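TRAP dicarboxylate transporter-DctP subunit (Desulfovibrio salexigens, PDB 4N6D) probably binds an organic acid in the periplasm and hands it to the membrane components of a TRAP transporter. Local coordinates at residues F145-S150 with A231-A236; A193-L198 with L216-I221; R159-L164 with I290-A295; E49-E54 with V63-Y68. One frame throughout, in Å; residues are numbered along the deposited sequence.

Contact 1. Residues F145-S150 with A231-A236; sequences FASAPS and AVYPFA
F145 and F235 face each other as an antiparallel hydrogen-bonded pair. F235 N donates to F145 O at 2.8 Å, and F145 N returns a bond to F235 O. Their side chains share one face of the sheet. The F235 CB lies over a face of the F145 ring, 4.0 Å from its centroid, as a CH-pi contact. The two rings are near parallel, with planes at 22°, but slid apart so that they barely overlap. A146 and P234 form the next, non-hydrogen-bonded pair. A146 CB touches V232 CG2 at 3.8 Å.

Beyond A146, S147 N still donates to Y233 O at 2.9 Å, but the return bond goes to a side chain. S147 OG, set between its own N and carbonyl carbon (chi1 72°), accepts from Y233 N at 2.9 Å in a nearly straight bond of 172°. The same hydroxyl donates to A148 O and sits at the edge of the Y233 ring. S150 N closes the contact on A231 O at 2.8 Å.

Outside the pair, A146 N and O bond to the hydroxyls of S121 and S117, and F43 meets the F235 ring edge-to-face. The two segments run side by side from the five-stranded sheet toward the other lobe. Antiparallel segments that pass together from one lobe to the other are consistent with the interlobe hinge of this family.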
loop_
_atom_site.group_PDB
_atom_site.type_symbol
_atom_site.label_atom_id
_atom_site.label_comp_id
_atom_site.label_asym_id
_atom_site.label_seq_id
_atom_site.Cartn_x
_atom_site.Cartn_y
_atom_site.Cartn_z
ATOM N N PHE A 145 -3.307 -6.282 -2.052
ATOM C CA PHE A 145 -3.666 -4.928 -2.445
ATOM C C PHE A 145 -2.592 -3.955 -1.986
ATOM O O PHE A 145 -1.665 -4.335 -1.300
ATOM C CB PHE A 145 -5.030 -4.531 -1.882
ATOM C CG PHE A 145 -5.166 -4.758 -0.415
ATOM C CD1 PHE A 145 -4.647 -3.859 0.490
ATOM C CD2 PHE A 145 -5.836 -5.870 0.061
ATOM C CE1 PHE A 145 -4.768 -4.083 1.867
ATOM C CE2 PHE A 145 -5.968 -6.094 1.435
ATOM C CZ PHE A 145 -5.427 -5.210 2.328
ATOM N N ALA A 146 -2.724 -2.711 -2.397
ATOM C CA ALA A 146 -1.732 -1.686 -2.097
ATOM C C ALA A 146 -2.406 -0.424 -1.618
ATOM O O ALA A 146 -3.548 -0.124 -1.983
ATOM C CB ALA A 146 -0.893 -1.361 -3.324
ATOM N N SER A 147 -1.670 0.350 -0.821
ATOM C CA SER A 147 -2.110 1.674 -0.429
ATOM C C SER A 147 -2.185 2.603 -1.646
ATOM O O SER A 147 -1.774 2.237 -2.744
ATOM C CB SER A 147 -1.114 2.238 0.567
ATOM O OG SER A 147 0.100 2.583 -0.091
ATOM N N ALA A 148 -2.703 3.809 -1.440
ATOM C CA ALA A 148 -2.560 4.881 -2.403
ATOM C C ALA A 148 -1.122 5.350 -2.350
ATOM O O ALA A 148 -0.410 5.080 -1.374
ATOM C CB ALA A 148 -3.492 6.028 -2.072
ATOM N N PRO A 149 -0.673 6.039 -3.401
ATOM C CA PRO A 149 0.720 6.469 -3.420
ATOM C C PRO A 149 1.039 7.501 -2.357
ATOM O O PRO A 149 0.171 8.262 -1.925
ATOM C CB PRO A 149 0.875 7.093 -4.823
ATOM C CG PRO A 149 -0.151 6.397 -5.632
ATOM C CD PRO A 149 -1.319 6.234 -4.711
ATOM N N SER A 150 2.307 7.514 -1.955
ATOM C CA SER A 150 2.835 8.504 -1.021
ATOM C C SER A 150 3.157 9.798 -1.728
ATOM O O SER A 150 3.780 9.791 -2.784
ATOM C CB SER A 150 4.094 7.948 -0.399
ATOM O OG SER A 150 3.764 6.772 0.343
ATOM N N ALA A 231 5.531 6.054 -4.172
ATOM C CA ALA A 231 5.555 4.610 -4.003
ATOM C C ALA A 231 4.276 4.260 -3.268
ATOM O O ALA A 231 3.671 5.129 -2.645
ATOM C CB ALA A 231 6.767 4.174 -3.159
ATOM N N VAL A 232 3.938 2.971 -3.269
ATOM C CA VAL A 232 2.838 2.447 -2.467
ATOM C C VAL A 232 3.367 1.401 -1.474
ATOM O O VAL A 232 4.524 0.980 -1.545
ATOM C CB VAL A 232 1.745 1.768 -3.352
ATOM C CG1 VAL A 232 1.150 2.733 -4.389
ATOM C CG2 VAL A 232 2.314 0.544 -4.052
ATOM N N TYR A 233 2.517 1.013 -0.535
ATOM C CA TYR A 233 2.779 -0.089 0.372
ATOM C C TYR A 233 1.921 -1.281 -0.018
ATOM O O TYR A 233 0.696 -1.168 -0.034
ATOM C CB TYR A 233 2.432 0.294 1.815
ATOM C CG TYR A 233 3.280 1.414 2.335
ATOM C CD1 TYR A 233 4.548 1.170 2.842
ATOM C CD2 TYR A 233 2.823 2.711 2.297
ATOM C CE1 TYR A 233 5.343 2.208 3.295
ATOM C CE2 TYR A 233 3.607 3.754 2.749
ATOM C CZ TYR A 233 4.859 3.494 3.250
ATOM O OH TYR A 233 5.642 4.534 3.707
ATOM N N PRO A 234 2.556 -2.414 -0.331
ATOM C CA PRO A 234 1.812 -3.625 -0.669
ATOM C C PRO A 234 1.450 -4.479 0.561
ATOM O O PRO A 234 2.203 -4.560 1.544
ATOM C CB PRO A 234 2.788 -4.393 -1.552
ATOM C CG PRO A 234 4.141 -4.026 -1.001
ATOM C CD PRO A 234 4.009 -2.603 -0.517
ATOM N N PHE A 235 0.299 -5.137 0.452
ATOM C CA PHE A 235 -0.237 -5.983 1.518
ATOM C C PHE A 235 -0.639 -7.327 0.940
ATOM O O PHE A 235 -1.030 -7.411 -0.226
ATOM C CB PHE A 235 -1.516 -5.363 2.097
ATOM C CG PHE A 235 -1.309 -4.069 2.836
ATOM C CD1 PHE A 235 -1.144 -2.868 2.154
ATOM C CD2 PHE A 235 -1.308 -4.045 4.211
ATOM C CE1 PHE A 235 -0.960 -1.695 2.827
ATOM C CE2 PHE A 235 -1.132 -2.858 4.900
ATOM C CZ PHE A 235 -0.953 -1.680 4.197
ATOM N N ALA A 236 -0.569 -8.362 1.772
ATOM C CA ALA A 236 -1.114 -9.664 1.437
ATOM C C ALA A 236 -2.071 -10.127 2.517
ATOM O O ALA A 236 -1.826 -9.910 3.707
ATOM C CB ALA A 236 0.010 -10.693 1.269
#

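Contact 2. Residues A193-L198 with L216-I221; sequences ATPEAL and LNFAEI
I221 and F218 meet the helix 194-200 through apolar contacts, and no hydrogen bond crosses between the segments. I221 uses both its branches. Its CG2 touches L198 CB at 3.8 Å. Its CD1 reaches back one turn of the helix and lies 3.7 Å from P195 O, close to P195 CA as well. With CG1 anti to the carbonyl carbon (chi1 -61°) and CD1 extended, the two methyls of I221 meet successive turns.

F218 supplies the other half. One side of its ring, CD1 and CE1, approaches three residues of the helix. L198 CD1 is 3.8 Å from F218 CD1, and the two side chains cross at about a right angle. T194 CG2 comes to 4.0 Å from F218 CE1, and P195 CD to 4.1 Å from the same atom. All three approach the ring obliquely.

The contact belongs to the lobe of this periplasmic binding protein fold that holds the four-stranded sheet. It joins the N-terminal part of helix 194-200 to the turn that links helix 212-215 to strand 224-226.

Polar bonds hold each segment in its own shape. T194 turns its CG2 to the ring, while its OG1 bonds to P190 O. In the turn, I221 N donates to F218 O at 3.1 Å. N217 ND2 donates to E220 OE1 at 2.9 Å, reaching the anti side of the carboxylate, and N217 OD1 is held by Y285 OH of helix 249-285.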
loop_
_atom_site.group_PDB
_atom_site.type_symbol
_atom_site.label_atom_id
_atom_site.label_comp_id
_atom_site.label_asym_id
_atom_site.label_seq_id
_atom_site.Cartn_x
_atom_site.Cartn_y
_atom_site.Cartn_z
ATOM N N ALA A 193 2.598 13.023 17.425
ATOM C CA ALA A 193 3.409 14.187 17.800
ATOM C C ALA A 193 3.589 15.159 16.634
ATOM O O ALA A 193 4.129 16.263 16.794
ATOM C CB ALA A 193 4.776 13.735 18.314
ATOM N N THR A 194 3.126 14.745 15.465
ATOM C CA THR A 194 3.431 15.456 14.228
ATOM C C THR A 194 2.709 16.798 14.122
ATOM O O THR A 194 3.327 17.794 13.742
ATOM C CB THR A 194 3.168 14.551 13.057
ATOM O OG1 THR A 194 3.841 13.306 13.304
ATOM C CG2 THR A 194 3.695 15.160 11.760
ATOM N N PRO A 195 1.424 16.846 14.513
ATOM C CA PRO A 195 0.723 18.139 14.527
ATOM C C PRO A 195 1.475 19.229 15.293
ATOM O O PRO A 195 1.626 20.343 14.790
ATOM C CB PRO A 195 -0.604 17.816 15.223
ATOM C CG PRO A 195 -0.821 16.354 14.943
ATOM C CD PRO A 195 0.543 15.728 14.902
ATOM N N GLU A 196 1.952 18.921 16.489
ATOM C CA GLU A 196 2.623 19.935 17.304
ATOM C C GLU A 196 3.972 20.270 16.684
ATOM O O GLU A 196 4.398 21.439 16.648
ATOM C CB GLU A 196 2.812 19.441 18.743
ATOM C CG GLU A 196 3.235 20.529 19.722
ATOM C CD GLU A 196 3.784 19.965 21.027
ATOM O OE1 GLU A 196 3.205 18.981 21.534
ATOM O OE2 GLU A 196 4.791 20.507 21.545
ATOM N N ALA A 197 4.638 19.221 16.207
ATOM C CA ALA A 197 5.906 19.343 15.499
ATOM C C ALA A 197 5.781 20.244 14.283
ATOM O O ALA A 197 6.672 21.047 14.009
ATOM C CB ALA A 197 6.396 17.976 15.079
ATOM N N LEU A 198 4.680 20.104 13.552
ATOM C CA LEU A 198 4.438 20.933 12.379
ATOM C C LEU A 198 4.283 22.390 12.821
ATOM O O LEU A 198 4.878 23.301 12.245
ATOM C CB LEU A 198 3.176 20.468 11.652
ATOM C CG LEU A 198 3.316 19.217 10.776
ATOM C CD1 LEU A 198 1.950 18.631 10.436
ATOM C CD2 LEU A 198 4.097 19.554 9.512
ATOM N N LEU A 216 -6.744 12.367 9.624
ATOM C CA LEU A 216 -5.989 12.903 10.749
ATOM C C LEU A 216 -5.934 14.446 10.740
ATOM O O LEU A 216 -5.146 15.072 11.453
ATOM C CB LEU A 216 -4.588 12.309 10.735
ATOM C CG LEU A 216 -4.535 10.804 11.012
ATOM C CD1 LEU A 216 -3.108 10.265 10.858
ATOM C CD2 LEU A 216 -5.070 10.487 12.397
ATOM N N ASN A 217 -6.786 15.050 9.928
ATOM C CA ASN A 217 -6.926 16.507 9.897
ATOM C C ASN A 217 -5.622 17.232 9.596
ATOM O O ASN A 217 -5.445 18.383 9.997
ATOM C CB ASN A 217 -7.502 17.026 11.226
ATOM C CG ASN A 217 -8.029 18.462 11.121
ATOM O OD1 ASN A 217 -8.528 18.894 10.082
ATOM N ND2 ASN A 217 -7.882 19.217 12.197
ATOM N N PHE A 218 -4.709 16.583 8.873
ATOM C CA PHE A 218 -3.460 17.255 8.529
ATOM C C PHE A 218 -3.654 18.459 7.608
ATOM O O PHE A 218 -2.794 19.334 7.534
ATOM C CB PHE A 218 -2.437 16.275 7.961
ATOM C CG PHE A 218 -1.716 15.504 9.019
ATOM C CD1 PHE A 218 -0.884 16.158 9.907
ATOM C CD2 PHE A 218 -1.874 14.140 9.134
ATOM C CE1 PHE A 218 -0.229 15.461 10.891
ATOM C CE2 PHE A 218 -1.220 13.441 10.122
ATOM C CZ PHE A 218 -0.405 14.101 10.997
ATOM N N ALA A 219 -4.789 18.527 6.918
ATOM C CA ALA A 219 -5.054 19.630 6.015
ATOM C C ALA A 219 -5.204 20.958 6.755
ATOM O O ALA A 219 -5.040 22.005 6.152
ATOM C CB ALA A 219 -6.294 19.365 5.199
ATOM N N GLU A 220 -5.501 20.927 8.057
ATOM C CA GLU A 220 -5.629 22.180 8.785
ATOM C C GLU A 220 -4.307 22.923 8.769
ATOM O O GLU A 220 -4.274 24.147 8.721
ATOM C CB GLU A 220 -6.093 21.981 10.228
ATOM C CG GLU A 220 -6.333 23.312 10.953
ATOM C CD GLU A 220 -7.210 23.176 12.167
ATOM O OE1 GLU A 220 -7.357 22.048 12.667
ATOM O OE2 GLU A 220 -7.754 24.206 12.622
ATOM N N ILE A 221 -3.224 22.158 8.812
ATOM C CA ILE A 221 -1.885 22.702 8.904
ATOM C C ILE A 221 -1.156 22.693 7.561
ATOM O O ILE A 221 -0.482 23.664 7.213
ATOM C CB ILE A 221 -1.062 21.891 9.919
ATOM C CG1 ILE A 221 -1.710 21.972 11.299
ATOM C CG2 ILE A 221 0.369 22.397 9.954
ATOM C CD1 ILE A 221 -1.046 21.063 12.314
#

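Contact 3. Residues R159-L164 with I290-A295; sequences RNLDDL and IKMSDA
M292 and I290 are the buried residues here, and M292 makes the close packing against R159-L161. M292 CG lies 3.8 Å from R159 O. Its sulfur, SD, sits 4.0 Å from N160 C and also nears L161 CD2. R159 covers I290 from the exposed side. The I290 CD1 lies over one face of the R159 guanidinium, 3.6 Å from NH2. R159 reaches it with a chain extended from CG to NE, crossing I290 at about a right angle. The same NH2 forms a salt bridge with E288, which helps fix the flat group.

On the wetter side the backbones are joined through water. R159 O accepts from two waters. One also donates to K291 O at 2.8 Å, and the other accepts from S293 N at 2.9 Å. The 159-164 turn is braced from within. D163 OD2 accepts from R159 N and N160 N, and N160 OD1 accepts from D163 N at 2.9 Å, an Asx motif.

I290 lies on the outer strand 288-290, beside strand 224-226. S293 is the N-cap of helix 294-317, on which D296 binds L161 N, while A299 and I300 receive the L161 side chain.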
loop_
_atom_site.group_PDB
_atom_site.type_symbol
_atom_site.label_atom_id
_atom_site.label_comp_id
_atom_site.label_asym_id
_atom_site.label_seq_id
_atom_site.Cartn_x
_atom_site.Cartn_y
_atom_site.Cartn_z
ATOM N N ARG A 159 6.972 23.456 -4.898
ATOM C CA ARG A 159 6.657 23.523 -6.323
ATOM C C ARG A 159 7.778 22.983 -7.189
ATOM O O ARG A 159 7.571 22.679 -8.369
ATOM C CB ARG A 159 6.339 24.959 -6.710
ATOM C CG ARG A 159 5.246 25.562 -5.851
ATOM C CD ARG A 159 4.758 26.864 -6.414
ATOM N NE ARG A 159 3.743 27.434 -5.528
ATOM C CZ ARG A 159 2.460 27.082 -5.531
ATOM N NH1 ARG A 159 1.629 27.664 -4.683
ATOM N NH2 ARG A 159 2.005 26.182 -6.377
ATOM N N ASN A 160 8.960 22.833 -6.603
ATOM C CA ASN A 160 10.100 22.285 -7.328
ATOM C C ASN A 160 11.097 21.656 -6.371
ATOM O O ASN A 160 10.914 21.667 -5.146
ATOM C CB ASN A 160 10.778 23.384 -8.141
ATOM C CG ASN A 160 11.204 24.557 -7.282
ATOM O OD1 ASN A 160 11.773 24.370 -6.204
ATOM N ND2 ASN A 160 10.909 25.771 -7.739
ATOM N N LEU A 161 12.158 21.091 -6.925
ATOM C CA LEU A 161 13.113 20.388 -6.087
ATOM C C LEU A 161 13.901 21.300 -5.174
ATOM O O LEU A 161 14.347 20.875 -4.110
ATOM C CB LEU A 161 14.076 19.590 -6.956
ATOM C CG LEU A 161 13.486 18.300 -7.481
ATOM C CD1 LEU A 161 14.519 17.652 -8.387
ATOM C CD2 LEU A 161 13.088 17.350 -6.356
ATOM N N ASP A 162 14.097 22.547 -5.583
ATOM C CA ASP A 162 14.821 23.480 -4.742
ATOM C C ASP A 162 14.050 23.710 -3.444
ATOM O O ASP A 162 14.649 23.885 -2.390
ATOM C CB ASP A 162 15.084 24.791 -5.477
ATOM C CG ASP A 162 15.970 25.743 -4.690
ATOM O OD1 ASP A 162 17.147 25.398 -4.435
ATOM O OD2 ASP A 162 15.491 26.846 -4.345
ATOM N N ASP A 163 12.725 23.661 -3.525
ATOM C CA ASP A 163 11.874 23.866 -2.348
ATOM C C ASP A 163 12.034 22.750 -1.302
ATOM O O ASP A 163 11.692 22.955 -0.135
ATOM C CB ASP A 163 10.407 23.959 -2.757
ATOM C CG ASP A 163 10.089 25.214 -3.528
ATOM O OD1 ASP A 163 10.762 26.249 -3.321
ATOM O OD2 ASP A 163 9.134 25.171 -4.343
ATOM N N LEU A 164 12.549 21.591 -1.709
ATOM C CA LEU A 164 12.772 20.473 -0.786
ATOM C C LEU A 164 14.106 20.550 -0.054
ATOM O O LEU A 164 14.301 19.850 0.936
ATOM C CB LEU A 164 12.706 19.123 -1.507
ATOM C CG LEU A 164 11.315 18.582 -1.802
ATOM C CD1 LEU A 164 11.421 17.313 -2.589
ATOM C CD2 LEU A 164 10.516 18.347 -0.517
ATOM N N ILE A 290 -0.510 20.405 -6.213
ATOM C CA ILE A 290 0.647 20.821 -6.989
ATOM C C ILE A 290 1.305 19.631 -7.691
ATOM O O ILE A 290 1.378 18.546 -7.129
ATOM C CB ILE A 290 1.687 21.466 -6.066
ATOM C CG1 ILE A 290 1.087 22.698 -5.391
ATOM C CG2 ILE A 290 2.935 21.839 -6.874
ATOM C CD1 ILE A 290 1.947 23.266 -4.279
ATOM N N LYS A 291 1.750 19.842 -8.931
ATOM C CA LYS A 291 2.609 18.887 -9.622
ATOM C C LYS A 291 3.931 19.546 -9.936
ATOM O O LYS A 291 3.974 20.701 -10.350
ATOM C CB LYS A 291 1.971 18.415 -10.932
ATOM C CG LYS A 291 0.735 17.548 -10.761
ATOM C CD LYS A 291 0.161 17.147 -12.130
ATOM C CE LYS A 291 -1.073 16.245 -12.032
ATOM N NZ LYS A 291 -2.218 16.892 -11.347
ATOM N N MET A 292 5.019 18.817 -9.736
ATOM C CA MET A 292 6.326 19.323 -10.145
ATOM C C MET A 292 6.518 19.165 -11.653
ATOM O O MET A 292 5.797 18.413 -12.311
ATOM C CB MET A 292 7.436 18.603 -9.383
ATOM C CG MET A 292 7.409 18.887 -7.864
ATOM S SD MET A 292 8.977 18.385 -7.129
ATOM C CE MET A 292 8.398 17.149 -6.002
ATOM N N SER A 293 7.498 19.875 -12.203
ATOM C CA SER A 293 7.768 19.808 -13.636
ATOM C C SER A 293 8.228 18.430 -14.060
ATOM O O SER A 293 8.713 17.648 -13.252
ATOM C CB SER A 293 8.860 20.800 -14.007
ATOM O OG SER A 293 10.085 20.390 -13.430
ATOM N N ASP A 294 8.112 18.142 -15.349
ATOM C CA ASP A 294 8.577 16.879 -15.870
ATOM C C ASP A 294 10.068 16.727 -15.601
ATOM O O ASP A 294 10.544 15.637 -15.298
ATOM C CB ASP A 294 8.319 16.798 -17.378
ATOM C CG ASP A 294 6.837 16.685 -17.722
ATOM O OD1 ASP A 294 6.023 16.377 -16.824
ATOM O OD2 ASP A 294 6.488 16.886 -18.907
ATOM N N ALA A 295 10.817 17.815 -15.737
ATOM C CA ALA A 295 12.250 17.735 -15.514
ATOM C C ALA A 295 12.554 17.367 -14.064
ATOM O O ALA A 295 13.445 16.559 -13.804
ATOM C CB ALA A 295 12.922 19.026 -15.894
HETATM O O HOH W 1 5.158 23.130 -9.646
HETATM O O HOH W 2 8.920 21.730 -10.534
#

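Contact 4. Residues E49-E54 with V63-Y68; sequences ERWKQE and VQVQTY
K52 lies along V65 and ends on its carbonyl. The K52 chain is extended from CG to NZ. The two side chains slide past each other in opposite directions, with K52 CG 3.9 Å from V65 CB. NZ then donates to V65 O at 2.9 Å and lies almost on the extension of the C=O bond (C=O...N 171°). On the way, K52 CD passes T67 CG2 at 4.0 Å.

E49 takes a different shape. It bends at chi2 (-63°), which brings its carboxylate round to T67. T67 OG1 donates to E49 OE2 at 2.7 Å, on the syn lone pair of that oxygen. The other oxygen, OE1, accepts from a water at 2.8 Å that also donates to T67 OG1 and accepts from K52 NZ. This water therefore ties together all three polar ends. A second water accepts from T67 N at 2.9 Å and, weakly, from K52 NZ.

W51 comes from the buried side. Its CG stands opposite the backbone N (chi1 -175°), which carries the indole across to V65. There W51 CZ3 meets V65 CG2 at 4.2 Å, and the two side chains cross at about a right angle.

Segment 49-54 of helix 43-58 runs nearly antiparallel to edge strand 63-68, in the beta-alpha-beta unit that begins with strand 30-35. Y34 of that strand meets both W51 and V65. Helix 249-285 covers W51 through L255, L258 and Q262.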
loop_
_atom_site.group_PDB
_atom_site.type_symbol
_atom_site.label_atom_id
_atom_site.label_comp_id
_atom_site.label_asym_id
_atom_site.label_seq_id
_atom_site.Cartn_x
_atom_site.Cartn_y
_atom_site.Cartn_z
ATOM N N GLU A 49 -13.787 -6.297 6.342
ATOM C CA GLU A 49 -15.217 -6.425 6.645
ATOM C C GLU A 49 -16.034 -6.685 5.393
ATOM O O GLU A 49 -16.991 -7.442 5.427
ATOM C CB GLU A 49 -15.772 -5.186 7.356
ATOM C CG GLU A 49 -15.134 -4.907 8.704
ATOM C CD GLU A 49 -15.372 -6.011 9.719
ATOM O OE1 GLU A 49 -16.374 -6.741 9.592
ATOM O OE2 GLU A 49 -14.544 -6.155 10.637
ATOM N N ARG A 50 -15.678 -6.033 4.288
ATOM C CA ARG A 50 -16.403 -6.256 3.030
ATOM C C ARG A 50 -16.181 -7.684 2.523
ATOM O O ARG A 50 -17.110 -8.346 2.042
ATOM C CB ARG A 50 -15.978 -5.228 1.988
ATOM C CG ARG A 50 -16.825 -5.264 0.706
ATOM C CD ARG A 50 -16.118 -6.013 -0.382
ATOM N NE ARG A 50 -16.984 -6.146 -1.553
ATOM C CZ ARG A 50 -16.654 -6.826 -2.647
ATOM N NH1 ARG A 50 -15.463 -7.408 -2.736
ATOM N NH2 ARG A 50 -17.518 -6.903 -3.663
ATOM N N TRP A 51 -14.959 -8.171 2.682
ATOM C CA TRP A 51 -14.629 -9.528 2.285
ATOM C C TRP A 51 -15.464 -10.516 3.095
ATOM O O TRP A 51 -16.036 -11.449 2.537
ATOM C CB TRP A 51 -13.147 -9.764 2.495
ATOM C CG TRP A 51 -12.634 -11.093 2.005
ATOM C CD1 TRP A 51 -12.170 -11.368 0.751
ATOM C CD2 TRP A 51 -12.484 -12.295 2.763
ATOM N NE1 TRP A 51 -11.766 -12.682 0.670
ATOM C CE2 TRP A 51 -11.945 -13.272 1.894
ATOM C CE3 TRP A 51 -12.770 -12.654 4.089
ATOM C CZ2 TRP A 51 -11.661 -14.566 2.308
ATOM C CZ3 TRP A 51 -12.497 -13.958 4.496
ATOM C CH2 TRP A 51 -11.959 -14.892 3.607
ATOM N N LYS A 52 -15.539 -10.311 4.408
ATOM C CA LYS A 52 -16.402 -11.106 5.267
ATOM C C LYS A 52 -17.839 -11.135 4.753
ATOM O O LYS A 52 -18.489 -12.194 4.657
ATOM C CB LYS A 52 -16.384 -10.532 6.691
ATOM C CG LYS A 52 -17.568 -10.986 7.555
ATOM C CD LYS A 52 -17.415 -10.592 9.017
ATOM C CE LYS A 52 -18.683 -10.938 9.808
ATOM N NZ LYS A 52 -18.495 -10.813 11.287
ATOM N N GLN A 53 -18.356 -9.955 4.438
ATOM C CA GLN A 53 -19.744 -9.847 3.988
ATOM C C GLN A 53 -19.962 -10.722 2.754
ATOM O O GLN A 53 -20.938 -11.452 2.666
ATOM C CB GLN A 53 -20.083 -8.396 3.656
ATOM C CG GLN A 53 -20.169 -7.487 4.881
ATOM C CD GLN A 53 -20.095 -6.008 4.526
ATOM O OE1 GLN A 53 -20.315 -5.609 3.374
ATOM N NE2 GLN A 53 -19.778 -5.186 5.520
ATOM N N GLU A 54 -19.045 -10.638 1.800
ATOM C CA GLU A 54 -19.202 -11.377 0.553
ATOM C C GLU A 54 -19.007 -12.874 0.746
ATOM O O GLU A 54 -19.701 -13.670 0.154
ATOM C CB GLU A 54 -18.241 -10.846 -0.509
ATOM C CG GLU A 54 -18.708 -9.555 -1.172
ATOM C CD GLU A 54 -20.184 -9.599 -1.631
ATOM O OE1 GLU A 54 -20.603 -10.515 -2.395
ATOM O OE2 GLU A 54 -20.945 -8.724 -1.191
ATOM N N VAL A 63 -20.019 -20.491 5.792
ATOM C CA VAL A 63 -18.828 -19.938 6.430
ATOM C C VAL A 63 -19.205 -18.697 7.213
ATOM O O VAL A 63 -19.980 -17.862 6.729
ATOM C CB VAL A 63 -17.774 -19.502 5.375
ATOM C CG1 VAL A 63 -16.554 -18.854 6.039
ATOM C CG2 VAL A 63 -17.341 -20.690 4.542
ATOM N N GLN A 64 -18.682 -18.587 8.427
ATOM C CA GLN A 64 -18.747 -17.350 9.185
ATOM C C GLN A 64 -17.322 -16.871 9.442
ATOM O O GLN A 64 -16.407 -17.677 9.592
ATOM C CB GLN A 64 -19.512 -17.530 10.508
ATOM C CG GLN A 64 -18.825 -18.386 11.522
ATOM C CD GLN A 64 -19.654 -18.553 12.782
ATOM O OE1 GLN A 64 -20.893 -18.454 12.749
ATOM N NE2 GLN A 64 -18.981 -18.798 13.900
ATOM N N VAL A 65 -17.148 -15.556 9.498
ATOM C CA VAL A 65 -15.843 -14.941 9.743
ATOM C C VAL A 65 -15.917 -14.004 10.952
ATOM O O VAL A 65 -16.790 -13.122 11.017
ATOM C CB VAL A 65 -15.409 -14.121 8.505
ATOM C CG1 VAL A 65 -14.000 -13.540 8.711
ATOM C CG2 VAL A 65 -15.447 -14.978 7.271
ATOM N N GLN A 66 -15.048 -14.218 11.940
ATOM C CA GLN A 66 -14.907 -13.274 13.039
ATOM C C GLN A 66 -13.683 -12.417 12.785
ATOM O O GLN A 66 -12.593 -12.938 12.573
ATOM C CB GLN A 66 -14.679 -13.975 14.377
ATOM C CG GLN A 66 -15.872 -14.707 14.900
ATOM C CD GLN A 66 -16.142 -15.941 14.090
ATOM O OE1 GLN A 66 -17.213 -16.087 13.498
ATOM N NE2 GLN A 66 -15.168 -16.847 14.058
ATOM N N THR A 67 -13.875 -11.103 12.821
ATOM C CA THR A 67 -12.792 -10.172 12.554
ATOM C C THR A 67 -12.197 -9.579 13.829
ATOM O O THR A 67 -12.891 -9.322 14.824
ATOM C CB THR A 67 -13.249 -9.055 11.625
ATOM O OG1 THR A 67 -14.274 -8.283 12.255
ATOM C CG2 THR A 67 -13.764 -9.621 10.304
ATOM N N TYR A 68 -10.890 -9.338 13.769
ATOM C CA TYR A 68 -10.146 -8.804 14.884
ATOM C C TYR A 68 -9.270 -7.637 14.426
ATOM O O TYR A 68 -8.058 -7.785 14.295
ATOM C CB TYR A 68 -9.278 -9.911 15.479
ATOM C CG TYR A 68 -10.074 -11.036 16.103
ATOM C CD1 TYR A 68 -10.569 -12.069 15.340
ATOM C CD2 TYR A 68 -10.318 -11.051 17.464
ATOM C CE1 TYR A 68 -11.289 -13.109 15.905
ATOM C CE2 TYR A 68 -11.024 -12.065 18.041
ATOM C CZ TYR A 68 -11.509 -13.101 17.267
ATOM O OH TYR A 68 -12.231 -14.095 17.879
HETATM O O HOH W 3 -17.429 -8.082 11.789
HETATM O O HOH W 4 -16.467 -10.306 13.811
#

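Along the chain, contact 4 closes first. Contact 1 then opens, and its segments alternate with those of contact 3; contact 2 falls within the span of both. Contact 1 lies at the centre of the chain. The centres of the other three are 22 to 23 Å from it. Contacts 1 and 4 reach the same five-stranded sheet, at strands 139-146 and 234-240 and at strand 63-68. Contacts 2 and 3 belong to the other lobe, with centres 23 Å apart. Contacts 3 and 4 lie on opposite sides of the molecule, 44 Å between centres. Contact 1 thus lies between the lobes, consistent with a hinge that opens and closes around ligand.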